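Long-range contact in ADP-ribosylation factor-binding protein GGA2 (Saccharomyces cerevisiae, PDB 3MNM), which may regulate membrane traffic through the trans-Golgi network and binds the small GTPases ARF1 and ARF2: residues P46-V51 and N104-S109. Numbering follows the deposited sequence.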
ATOM      1  N   PRO A  46       6.371   9.253 -15.726  1.00 14.02           N
ATOM      2  CA  PRO A  46       5.329   9.324 -14.693  1.00 12.55           C
ATOM      3  C   PRO A  46       4.440   8.100 -14.639  1.00 13.15           C
ATOM      4  O   PRO A  46       4.188   7.458 -15.650  1.00 14.16           O
ATOM      5  CB  PRO A  46       4.472  10.527 -15.114  1.00 14.98           C
ATOM      6  CG  PRO A  46       5.122  11.109 -16.320  1.00 23.90           C
ATOM      7  CD  PRO A  46       6.104  10.140 -16.872  1.00 19.53           C
ATOM      8  N   ILE A  47       3.962   7.812 -13.439  1.00 13.47           N
ATOM      9  CA  ILE A  47       2.940   6.791 -13.235  1.00 10.42           C
ATOM     10  C   ILE A  47       1.596   7.493 -13.082  1.00 12.16           C
ATOM     11  O   ILE A  47       1.487   8.457 -12.342  1.00 14.38           O
ATOM     12  CB  ILE A  47       3.233   5.956 -11.984  1.00 16.07           C
ATOM     13  CG1 ILE A  47       4.385   4.990 -12.273  1.00 16.36           C
ATOM     14  CG2 ILE A  47       1.979   5.172 -11.544  1.00 15.86           C
ATOM     15  CD1 ILE A  47       4.772   4.099 -11.080  1.00 15.81           C
ATOM     16  N   SER A  48       0.581   7.007 -13.783  1.00 12.16           N
ATOM     17  CA  SER A  48      -0.742   7.631 -13.692  1.00 15.10           C
ATOM     18  C   SER A  48      -1.817   6.577 -13.472  1.00 13.32           C
ATOM     19  O   SER A  48      -1.533   5.382 -13.528  1.00 13.60           O
ATOM     20  CB  SER A  48      -1.039   8.423 -14.970  1.00 17.18           C
ATOM     21  OG  SER A  48      -0.984   7.597 -16.112  1.00 17.55           O
ATOM     22  N   ASN A  49      -3.043   7.036 -13.232  1.00  9.07           N
ATOM     23  CA  ASN A  49      -4.183   6.150 -13.091  1.00  9.86           C
ATOM     24  C   ASN A  49      -3.952   5.076 -12.024  1.00  9.71           C
ATOM     25  O   ASN A  49      -4.446   3.973 -12.171  1.00 11.52           O
ATOM     26  CB  ASN A  49      -4.490   5.479 -14.434  1.00 10.06           C
ATOM     27  CG  ASN A  49      -4.774   6.491 -15.537  1.00 13.85           C
ATOM     28  OD1 ASN A  49      -5.217   7.603 -15.265  1.00 12.98           O
ATOM     29  ND2 ASN A  49      -4.538   6.096 -16.779  1.00 15.91           N
ATOM     30  N   LEU A  50      -3.234   5.409 -10.951  1.00  8.89           N
ATOM     31  CA  LEU A  50      -2.883   4.374  -9.962  1.00  9.39           C
ATOM     32  C   LEU A  50      -4.073   4.056  -9.057  1.00  9.54           C
ATOM     33  O   LEU A  50      -4.621   4.932  -8.376  1.00 10.58           O
ATOM     34  CB  LEU A  50      -1.638   4.784  -9.137  1.00  9.43           C
ATOM     35  CG  LEU A  50      -1.090   3.616  -8.278  1.00  9.22           C
ATOM     36  CD1 LEU A  50       0.442   3.714  -8.229  1.00 11.73           C
ATOM     37  CD2 LEU A  50      -1.709   3.671  -6.890  1.00  9.93           C
ATOM     38  N   VAL A  51      -4.455   2.777  -9.042  1.00  9.55           N
ATOM     39  CA  VAL A  51      -5.599   2.298  -8.284  1.00  8.31           C
ATOM     40  C   VAL A  51      -5.103   1.172  -7.380  1.00  9.61           C
ATOM     41  O   VAL A  51      -4.614   0.163  -7.871  1.00 10.32           O
ATOM     42  CB  VAL A  51      -6.683   1.766  -9.243  1.00  9.71           C
ATOM     43  CG1 VAL A  51      -7.845   1.170  -8.472  1.00  9.57           C
ATOM     44  CG2 VAL A  51      -7.191   2.909 -10.147  1.00 11.60           C
ATOM     45  N   ASN A 104      -3.093  -1.305  -9.958  1.00  7.87           N
ATOM     46  CA  ASN A 104      -3.152  -1.142 -11.408  1.00  7.99           C
ATOM     47  C   ASN A 104      -2.743   0.289 -11.684  1.00  9.87           C
ATOM     48  O   ASN A 104      -3.143   1.186 -10.949  1.00 10.22           O
ATOM     49  CB  ASN A 104      -4.585  -1.349 -11.922  1.00 12.03           C
ATOM     50  CG  ASN A 104      -5.011  -2.791 -11.879  1.00 12.16           C
ATOM     51  OD1 ASN A 104      -5.426  -3.283 -10.834  1.00 14.14           O
ATOM     52  ND2 ASN A 104      -4.891  -3.490 -13.011  1.00 13.78           N
ATOM     53  N   TYR A 105      -1.933   0.497 -12.711  1.00  9.76           N
ATOM     54  CA  TYR A 105      -1.494   1.845 -13.045  1.00 14.56           C
ATOM     55  C   TYR A 105      -1.006   1.892 -14.481  1.00 13.79           C
ATOM     56  O   TYR A 105      -0.845   0.854 -15.135  1.00 13.17           O
ATOM     57  CB  TYR A 105      -0.390   2.313 -12.081  1.00 10.49           C
ATOM     58  CG  TYR A 105       0.849   1.443 -12.082  1.00 11.31           C
ATOM     59  CD1 TYR A 105       0.951   0.351 -11.220  1.00 12.67           C
ATOM     60  CD2 TYR A 105       1.919   1.714 -12.932  1.00 14.06           C
ATOM     61  CE1 TYR A 105       2.078  -0.455 -11.213  1.00 13.50           C
ATOM     62  CE2 TYR A 105       3.060   0.913 -12.925  1.00 17.77           C
ATOM     63  CZ  TYR A 105       3.130  -0.167 -12.063  1.00 20.60           C
ATOM     64  OH  TYR A 105       4.251  -0.972 -12.063  1.00 17.14           O
ATOM     65  N   SER A 106      -0.773   3.102 -14.982  1.00 10.83           N
ATOM     66  CA  SER A 106      -0.238   3.300 -16.325  0.70 15.55           C
ATOM     67  C   SER A 106       1.186   3.847 -16.244  1.00 15.53           C
ATOM     68  O   SER A 106       1.469   4.711 -15.410  1.00 13.96           O
ATOM     69  CB  SER A 106      -1.110   4.311 -17.086  0.70 14.74           C
ATOM     70  OG  SER A 106      -2.492   4.035 -16.944  0.70 12.33           O
ATOM     71  N   VAL A 107       2.071   3.369 -17.115  1.00 16.57           N
ATOM     72  CA  VAL A 107       3.429   3.908 -17.213  1.00 17.24           C
ATOM     73  C   VAL A 107       3.959   3.627 -18.624  1.00 17.90           C
ATOM     74  O   VAL A 107       3.697   2.568 -19.190  1.00 22.23           O
ATOM     75  CB  VAL A 107       4.377   3.328 -16.127  1.00 22.55           C
ATOM     76  CG1 VAL A 107       4.590   1.830 -16.334  1.00 19.88           C
ATOM     77  CG2 VAL A 107       5.716   4.060 -16.123  1.00 23.44           C
ATOM     78  N   ASN A 108       4.667   4.592 -19.208  1.00 23.53           N
ATOM     79  CA  ASN A 108       5.157   4.435 -20.588  1.00 29.41           C
ATOM     80  C   ASN A 108       4.059   4.104 -21.616  1.00 31.35           C
ATOM     81  O   ASN A 108       4.289   3.349 -22.561  1.00 34.37           O
ATOM     82  CB  ASN A 108       6.242   3.354 -20.648  1.00 31.67           C
ATOM     83  CG  ASN A 108       7.410   3.635 -19.722  1.00 30.87           C
ATOM     84  OD1 ASN A 108       7.995   4.717 -19.752  1.00 37.93           O
ATOM     85  ND2 ASN A 108       7.769   2.649 -18.905  1.00 35.13           N
ATOM     86  N   SER A 109       2.868   4.662 -21.430  1.00 24.90           N
ATOM     87  CA  SER A 109       1.711   4.331 -22.267  1.00 27.00           C
ATOM     88  C   SER A 109       1.405   2.830 -22.373  1.00 31.66           C
ATOM     89  O   SER A 109       0.920   2.355 -23.404  1.00 33.11           O
ATOM     90  CB  SER A 109       1.835   4.959 -23.663  1.00 37.86           C
ATOM     91  OG  SER A 109       1.724   6.373 -23.595  1.00 45.00           O
TER
HETATM   92  O   HOH W   1       1.710   7.693 -17.079  1.00 17.75           O
HETATM   93  O   HOH W   2       4.906   7.259 -18.316  1.00 22.84           O
HETATM   94  O   HOH W   3      -6.430  -2.242  -8.468  1.00 13.84           O
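Pro46 meets the end of strand 100-107 through its carbonyl: O lies 3.8 Å from Val107 CG2 and accepts a hydrogen bond from a water that in turn accepts one from the backbone N of Asn108. At Ile47 the contact turns apolar. Chi1 of -75° sets CG1 anti to the carbonyl carbon and leaves CG2 anti to the backbone N; this methyl comes within 3.7 Å of Tyr105 CD2, while CG1 reaches across to Val107 CG2 and CD1 lies near Tyr105 CE2. Ile47 and Tyr105 both also touch Leu19 of strand 19-27 in the other sheet, so they belong to the interior of the Ig-like sandwich of this GAE domain. Cutting Ile47 back to alanine would remove CG1, CG2 and CD1, which is likely to open a gap beside the Tyr105 ring and leave Val107 CG2 without this neighbour. Ser48 forms a hydrogen-bonded antiparallel pair with Ser106, its N donating to Ser106 O (3.0 Å) and its O receiving Ser106 N (2.8 Å), the latter nearly straight at 172°. Asn49 is the extra residue of a beta bulge: the register shifts by one between Ser48 and Val51. Its ND2 donates to Ser106 OG (2.9 Å), doubtful because Ser106 has two conformers. Leu50 sets its CB 4.0 Å from Tyr105 CB, on the same apolar side as Ile47. Val51 restores the pairing with Asn104: its N donates to Asn104 O (2.8 Å), nearly in line with the C=O, and its O takes Asn104 N. A water also joins Val51 O to Asn104 OD1, whereas ND2 bonds Glu113. The chemistry thus divides: backbone bonds fix the strands on both flanks of the bulge, Ile47 and Leu50 pack obliquely against Tyr105, whose OH is held by Glu114, and Ser48, Ser106 and Asn104 point to the opposite face from Ile47.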